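Long-range contacts in uncharacterized protein HtdX (Mycobacterium tuberculosis, PDB 4OOB), which catalyses the reversible hydration of trans-2-enoyl-CoA to (3R)-3-hydroxyacyl-CoA over a broad range of chain lengths, favouring C8 to C12 substrates: residues D60-A65 / G169-I174; D85-R90 / T109-G114; R163-G168 / I190-F195. One frame throughout, in Å; residues are numbered along the deposited sequence.

Interaction 1. Residues D60-A65 / G169-I174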
# COMPACT_ATOMS: atom_id res chain seq x y z
N ASP A 60 13.79 -6.99 -12.93
CA ASP A 60 12.95 -7.30 -11.75
C ASP A 60 12.76 -6.11 -10.72
O ASP A 60 11.69 -6.04 -10.07
CB ASP A 60 13.30 -8.66 -11.11
CG ASP A 60 12.05 -9.38 -10.54
OD1 ASP A 60 11.52 -10.33 -11.14
OD2 ASP A 60 11.55 -8.96 -9.48
N PHE A 61 13.73 -5.18 -10.61
CA PHE A 61 13.52 -3.84 -9.89
C PHE A 61 12.54 -3.73 -8.65
O PHE A 61 11.35 -3.44 -8.78
CB PHE A 61 13.08 -2.79 -10.94
CG PHE A 61 13.53 -1.39 -10.66
CD1 PHE A 61 14.85 -1.04 -10.80
CD2 PHE A 61 12.60 -0.40 -10.33
CE1 PHE A 61 15.26 0.26 -10.57
CE2 PHE A 61 13.00 0.91 -10.12
CZ PHE A 61 14.33 1.25 -10.23
N PRO A 62 13.04 -3.94 -7.43
CA PRO A 62 12.25 -3.83 -6.20
C PRO A 62 12.24 -2.36 -5.58
O PRO A 62 12.81 -2.08 -4.50
CB PRO A 62 12.97 -4.82 -5.28
CG PRO A 62 14.41 -4.53 -5.61
CD PRO A 62 14.44 -4.28 -7.11
N PHE A 63 11.63 -1.44 -6.34
CA PHE A 63 11.52 -0.03 -5.98
C PHE A 63 10.35 0.49 -6.79
O PHE A 63 10.21 0.17 -7.99
CB PHE A 63 12.73 0.88 -6.38
CG PHE A 63 14.11 0.28 -6.18
CD1 PHE A 63 14.90 0.67 -5.11
CD2 PHE A 63 14.66 -0.57 -7.13
CE1 PHE A 63 16.17 0.18 -4.95
CE2 PHE A 63 15.94 -1.09 -6.98
CZ PHE A 63 16.70 -0.72 -5.88
N ALA A 64 9.55 1.34 -6.15
CA ALA A 64 8.64 2.20 -6.88
C ALA A 64 9.57 3.23 -7.48
O ALA A 64 10.66 3.47 -6.95
CB ALA A 64 7.61 2.83 -5.95
N ALA A 65 9.18 3.80 -8.61
CA ALA A 65 10.03 4.83 -9.25
C ALA A 65 10.25 5.89 -8.21
O ALA A 65 9.35 6.18 -7.34
CB ALA A 65 9.37 5.44 -10.51
N GLY A 169 9.08 -5.29 -0.48
CA GLY A 169 9.30 -5.22 -1.95
C GLY A 169 9.45 -3.85 -2.63
O GLY A 169 9.29 -3.78 -3.88
N ASP A 170 9.72 -2.79 -1.86
CA ASP A 170 9.81 -1.41 -2.41
C ASP A 170 10.88 -0.65 -1.63
O ASP A 170 10.62 -0.26 -0.50
CB ASP A 170 8.46 -0.71 -2.33
CG ASP A 170 8.49 0.76 -2.82
OD1 ASP A 170 9.60 1.20 -3.23
OD2 ASP A 170 7.44 1.47 -2.77
N HIS A 171 12.07 -0.50 -2.23
CA HIS A 171 13.18 0.29 -1.67
C HIS A 171 13.28 1.75 -2.23
O HIS A 171 14.33 2.34 -2.14
CB HIS A 171 14.54 -0.41 -1.91
CG HIS A 171 14.75 -1.68 -1.13
ND1 HIS A 171 14.32 -2.92 -1.58
CD2 HIS A 171 15.37 -1.90 0.05
CE1 HIS A 171 14.65 -3.84 -0.69
NE2 HIS A 171 15.30 -3.25 0.29
N ASN A 172 12.23 2.29 -2.82
CA ASN A 172 12.22 3.68 -3.31
C ASN A 172 12.80 4.55 -2.20
O ASN A 172 12.22 4.64 -1.09
CB ASN A 172 10.78 4.06 -3.71
CG ASN A 172 10.58 5.53 -4.01
OD1 ASN A 172 11.50 6.27 -4.11
ND2 ASN A 172 9.33 5.94 -4.14
N PRO A 173 13.99 5.14 -2.47
CA PRO A 173 14.78 5.85 -1.44
C PRO A 173 14.20 7.16 -0.90
O PRO A 173 14.87 7.81 -0.04
CB PRO A 173 16.10 6.13 -2.14
CG PRO A 173 15.80 6.13 -3.59
CD PRO A 173 14.58 5.28 -3.81
N ILE A 174 13.04 7.60 -1.38
CA ILE A 174 12.38 8.75 -0.73
C ILE A 174 11.85 8.37 0.66
O ILE A 174 11.54 9.24 1.43
CB ILE A 174 11.21 9.34 -1.50
CG1 ILE A 174 10.05 8.30 -1.50
CG2 ILE A 174 11.60 9.75 -2.92
CD1 ILE A 174 8.86 8.71 -2.31
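Asp170 holds two backbone N-H groups on a single carboxylate oxygen, one from each face of the carboxylate plane. Ala64 N comes across the contact to Asp170 OD1 at 2.9 Å, in a straight bond (171° at the hydrogen) that descends from above the plane. Asn172 N meets the same oxygen from the other face, nearly in line with its C-O bond, and closes an Asx turn. With its carboxylate swung anti to the backbone N (chi1 177°), Asp170 can serve both; a short acidic side chain suits such a turn, and the two bonds should fix its rotation. Ala64 keeps a methyl small enough to lie against the second oxygen, with CB 3.5 Å from Asp170 OD2.

One residue after Asp170, His171 N gives its hydrogen to Pro62 O at 2.9 Å, tilted out of the carbonyl plane. Because the imidazole folds back beside its own backbone N (chi1 -69°), His171 ND1 also approaches Pro62 O, but at 3.4 Å the bond is weak. Pro62 forms the centre of an inverse gamma turn, which presents this carbonyl. Phe63 CD1 lies 3.4 Å from His171 CB, the two side chains crossing obliquely, while Asn172 CB packs against Ala64 O at 3.3 Å. The amide oxygen of Asn172 receives weak bonds from Ile174 N and Gly67 N.

The sequence GDHNPIH, begun here, matches the hydratase 2 signature of MaoC-like enzymes. The contact joins the loop between helix 43-57 and strand 69-77 to that between helices 158-167 and 178-183; Phe49 of helix 43-57 touches both Ala64 and Asp170.

Interaction 2. Residues D85-R90 / T109-G114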
# COMPACT_ATOMS: atom_id res chain seq x y z
N ASP A 85 0.76 -21.90 0.35
CA ASP A 85 0.47 -21.80 -1.08
C ASP A 85 1.66 -21.31 -1.90
O ASP A 85 2.51 -20.57 -1.42
CB ASP A 85 -0.69 -20.84 -1.32
CG ASP A 85 -1.99 -21.38 -0.84
OD1 ASP A 85 -2.13 -22.61 -0.72
OD2 ASP A 85 -2.91 -20.57 -0.62
N ALA A 86 1.73 -21.77 -3.14
CA ALA A 86 2.53 -21.11 -4.17
C ALA A 86 1.50 -20.35 -5.03
O ALA A 86 0.32 -20.76 -5.04
CB ALA A 86 3.28 -22.15 -5.00
N VAL A 87 1.88 -19.25 -5.70
CA VAL A 87 0.87 -18.42 -6.42
C VAL A 87 1.15 -18.11 -7.88
O VAL A 87 2.29 -17.92 -8.26
CB VAL A 87 0.58 -17.07 -5.69
CG1 VAL A 87 -0.05 -17.30 -4.35
CG2 VAL A 87 1.81 -16.20 -5.58
N GLY A 88 0.10 -18.06 -8.69
CA GLY A 88 0.22 -17.56 -10.07
C GLY A 88 0.07 -16.05 -9.98
O GLY A 88 -0.74 -15.55 -9.23
N VAL A 89 0.85 -15.32 -10.74
CA VAL A 89 0.78 -13.87 -10.73
C VAL A 89 0.66 -13.35 -12.16
O VAL A 89 1.43 -13.70 -13.03
CB VAL A 89 2.03 -13.26 -10.05
CG1 VAL A 89 1.97 -11.75 -10.02
CG2 VAL A 89 2.16 -13.79 -8.64
N ARG A 90 -0.31 -12.49 -12.39
CA ARG A 90 -0.38 -11.76 -13.64
C ARG A 90 -0.60 -10.29 -13.31
O ARG A 90 -1.45 -9.99 -12.52
CB ARG A 90 -1.53 -12.27 -14.51
CG ARG A 90 -1.52 -11.72 -15.95
CD ARG A 90 -2.85 -11.97 -16.67
NE ARG A 90 -3.55 -12.95 -15.85
CZ ARG A 90 -4.75 -12.82 -15.28
NH1 ARG A 90 -5.57 -11.78 -15.57
NH2 ARG A 90 -5.14 -13.82 -14.46
N THR A 109 -3.21 -6.37 -10.58
CA THR A 109 -2.58 -7.64 -10.28
C THR A 109 -3.62 -8.71 -9.88
O THR A 109 -4.54 -8.47 -9.05
CB THR A 109 -1.51 -7.47 -9.19
OG1 THR A 109 -0.50 -6.60 -9.68
CG2 THR A 109 -0.82 -8.75 -8.85
N ASN A 110 -3.45 -9.89 -10.49
CA ASN A 110 -4.24 -11.09 -10.23
C ASN A 110 -3.31 -12.17 -9.67
O ASN A 110 -2.36 -12.63 -10.35
CB ASN A 110 -4.90 -11.60 -11.53
CG ASN A 110 -6.16 -10.80 -11.89
OD1 ASN A 110 -7.24 -11.10 -11.40
ND2 ASN A 110 -6.02 -9.76 -12.73
N VAL A 111 -3.61 -12.57 -8.43
CA VAL A 111 -2.88 -13.60 -7.71
C VAL A 111 -3.74 -14.86 -7.58
O VAL A 111 -4.81 -14.85 -6.96
CB VAL A 111 -2.46 -13.09 -6.33
CG1 VAL A 111 -1.87 -14.20 -5.46
CG2 VAL A 111 -1.48 -11.94 -6.47
N SER A 112 -3.28 -15.95 -8.20
CA SER A 112 -4.05 -17.19 -8.27
C SER A 112 -3.43 -18.30 -7.44
O SER A 112 -2.21 -18.36 -7.28
CB SER A 112 -4.14 -17.68 -9.70
OG SER A 112 -4.94 -16.77 -10.41
N VAL A 113 -4.32 -19.13 -6.93
CA VAL A 113 -4.03 -20.44 -6.35
C VAL A 113 -4.88 -21.46 -7.10
O VAL A 113 -6.12 -21.35 -7.17
CB VAL A 113 -4.36 -20.48 -4.86
CG1 VAL A 113 -4.15 -21.89 -4.30
CG2 VAL A 113 -3.50 -19.46 -4.11
N GLY A 114 -4.19 -22.44 -7.68
CA GLY A 114 -4.78 -23.29 -8.71
C GLY A 114 -5.10 -22.43 -9.91
O GLY A 114 -4.32 -21.55 -10.28
O HOH W 1 -3.88 -8.27 -14.24
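Gly88 and Ser112 face each other as an antiparallel hydrogen-bonded pair, with Gly88 N to Ser112 O at 2.7 Å and Ser112 N to Gly88 O at 2.8 Å. Two residues on, Arg90 and Asn110 repeat the pattern, Arg90 N to Asn110 O and Asn110 N to Arg90 O both spanning 2.9 Å. Val89 and Val111 form the non-hydrogen-bonded pair between them, where CA-H groups approach the neighbouring carbonyls.

On the face shared by Arg90 and Asn110, the two side chains run side by side in the same direction, and the guanidinium and amide planes are nearly parallel, only 14° apart. The methylene of Asn110 covers one guanidinium face, its CB 3.7 Å from Arg90 NH2. The arginine chain starts out extended and bends at chi3 (-14°), which turns the guanidinium back beside Asn110, over its CB. Asn110 ND2 donates to a water at 3.0 Å that bridges weakly back to Arg90 O, whereas OD1 accepts from His120 of strand 116-128.

Branched valines fill the other side, where Val87 CG1 meets Val111 CG1 at 3.8 Å. Beyond the end of the ladder, Asp85 crosses Val113 at about a right angle, its OD2 3.7 Å from Val113 CG2; that oxygen is placed by a salt bridge to Arg79 and a hydrogen bond from Ala82 N.

Val87, Thr109 and Val111 also touch helix 43-57, so the valine-bearing face of this beta hairpin packs on that helix. An antiparallel sheet wrapped about a long central helix is the hallmark of the hotdog fold.

Interaction 3. Residues R163-G168 / I190-F195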
# COMPACT_ATOMS: atom_id res chain seq x y z
N ARG A 163 13.21 -0.65 8.01
CA ARG A 163 12.90 -2.09 8.14
C ARG A 163 11.80 -2.55 7.18
O ARG A 163 11.90 -3.64 6.61
CB ARG A 163 12.50 -2.50 9.58
CG ARG A 163 13.64 -2.89 10.48
CD ARG A 163 13.15 -3.94 11.50
NE ARG A 163 12.27 -3.30 12.45
CZ ARG A 163 11.20 -3.85 13.05
NH1 ARG A 163 10.79 -5.10 12.82
NH2 ARG A 163 10.52 -3.11 13.91
N TYR A 164 10.74 -1.74 7.05
CA TYR A 164 9.64 -2.03 6.11
C TYR A 164 10.16 -2.16 4.66
O TYR A 164 9.71 -3.01 3.89
CB TYR A 164 8.53 -0.95 6.18
CG TYR A 164 7.42 -1.34 5.25
CD1 TYR A 164 6.60 -2.43 5.52
CD2 TYR A 164 7.28 -0.71 4.02
CE1 TYR A 164 5.63 -2.83 4.59
CE2 TYR A 164 6.34 -1.12 3.11
CZ TYR A 164 5.50 -2.15 3.37
OH TYR A 164 4.52 -2.53 2.41
N ALA A 165 11.14 -1.33 4.29
CA ALA A 165 11.68 -1.40 2.93
C ALA A 165 12.24 -2.78 2.63
O ALA A 165 11.94 -3.36 1.57
CB ALA A 165 12.74 -0.34 2.72
N ALA A 166 13.08 -3.28 3.53
CA ALA A 166 13.65 -4.65 3.42
C ALA A 166 12.60 -5.79 3.28
O ALA A 166 12.81 -6.80 2.61
CB ALA A 166 14.55 -4.92 4.64
N VAL A 167 11.45 -5.58 3.87
CA VAL A 167 10.47 -6.64 3.95
C VAL A 167 9.37 -6.54 2.89
O VAL A 167 8.95 -7.56 2.47
CB VAL A 167 9.92 -6.69 5.39
CG1 VAL A 167 8.92 -7.80 5.57
CG2 VAL A 167 11.07 -6.87 6.35
N GLY A 168 9.00 -5.36 2.40
CA GLY A 168 7.81 -5.13 1.58
C GLY A 168 7.95 -4.85 0.05
O GLY A 168 7.01 -4.26 -0.66
N ILE A 190 9.63 9.82 3.90
CA ILE A 190 8.21 9.61 4.15
C ILE A 190 7.92 8.11 4.22
O ILE A 190 8.65 7.36 3.63
CB ILE A 190 7.32 10.30 3.08
CG1 ILE A 190 7.46 9.58 1.76
CG2 ILE A 190 7.66 11.79 2.98
CD1 ILE A 190 6.78 10.16 0.54
N ALA A 191 6.88 7.71 4.95
CA ALA A 191 6.46 6.31 5.01
C ALA A 191 5.92 5.89 3.67
O ALA A 191 5.28 6.67 3.00
CB ALA A 191 5.37 6.10 6.06
N HIS A 192 6.13 4.63 3.33
CA HIS A 192 5.41 4.00 2.19
C HIS A 192 3.91 3.99 2.47
O HIS A 192 3.48 3.80 3.61
CB HIS A 192 5.81 2.55 1.98
CG HIS A 192 7.27 2.30 2.03
ND1 HIS A 192 7.95 1.65 1.02
CD2 HIS A 192 8.19 2.56 2.99
CE1 HIS A 192 9.23 1.55 1.33
NE2 HIS A 192 9.41 2.11 2.52
N GLY A 193 3.10 4.19 1.42
CA GLY A 193 1.66 4.13 1.56
C GLY A 193 1.24 2.79 2.08
O GLY A 193 0.37 2.72 2.95
N MET A 194 1.86 1.70 1.60
CA MET A 194 1.38 0.39 1.99
C MET A 194 1.89 -0.03 3.37
O MET A 194 1.42 -1.01 3.92
CB MET A 194 1.73 -0.68 0.91
CG MET A 194 0.98 -0.47 -0.40
SD MET A 194 -0.80 -0.57 -0.18
CE MET A 194 -0.94 -2.30 0.29
N PHE A 195 2.88 0.68 3.94
CA PHE A 195 3.18 0.45 5.35
C PHE A 195 1.97 0.80 6.17
O PHE A 195 1.48 0.03 6.99
CB PHE A 195 4.35 1.25 5.90
CG PHE A 195 4.48 1.10 7.39
CD1 PHE A 195 5.08 -0.04 7.94
CD2 PHE A 195 3.91 2.03 8.26
CE1 PHE A 195 5.15 -0.23 9.35
CE2 PHE A 195 3.97 1.85 9.65
CZ PHE A 195 4.62 0.73 10.20
O HOH W 2 2.08 -3.30 3.05
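Tyr164 meets His192 with its edge and Phe195 with its face. Its CG lies anti to the backbone N (chi1 -178°), which carries the ring away from the helix and across to the second segment. There CD2 points at the middle of the imidazole, 3.5 Å from His192 CD2, in a T-shaped pair whose planes are 75° apart. His192 folds its ring beside its own backbone N (chi1 -45°), turning a face toward the tyrosine; its NE2 comes near the methyl of Ala165, small enough for the ring to lie close to the helix.

Phe195 holds the tyrosine in two ways. Its CB sits 4.0 Å from the centroid of the Tyr164 ring and almost on the ring normal, a CH-pi contact over the face. The phenylalanine ring then extends past the tyrosine with its edge toward that same face, Phe195 CD1 to Tyr164 CD1 measuring 3.7 Å. A tyrosine suits this place because its flat ring fills the aromatic cluster while its hydroxyl reaches a polar partner. Tyr164 OH lies 3.7 Å from Met194 CB and 2.6 Å from a water, which donates to Met194 O. Gly168, lacking a side chain, lets the main chain turn close past the ring while its N-H bonds to Tyr164 O.

Round the cluster, Tyr27 and Thr31 of helix 21-31 touch Tyr164, and His175 stacks on His192. Phe195 rests on Lys160 and Ile161, while Met194 packs on His70 and Asn73 of strand 69-77. The contact joins the end of helix 158-167 to the start of helix 193-199 beside the sheet.

How the interactions relate
From the N terminus, segment 60-65 comes first, leaving helix 43-57. Interaction 2 then pairs the far ends of the hairpin of strands 86-99 and 102-113, wholly nested within the long loop that interaction 1 closes when the chain reaches 169-174. Before that closure, 163-168 opens interaction 3, which ends at 190-195; interactions 1 and 3 therefore cross, while 2 and 3 follow in series. Segment 163-168 runs directly into 169-174, and interactions 1 and 3 also touch through Ile174 O and Ile190 N, 3.2 Å apart and probably hydrogen-bonded. Interaction 2 stands apart, its centre about 22 Å from that of interaction 1, holding the sheet flank, whereas the other two join loops and helices.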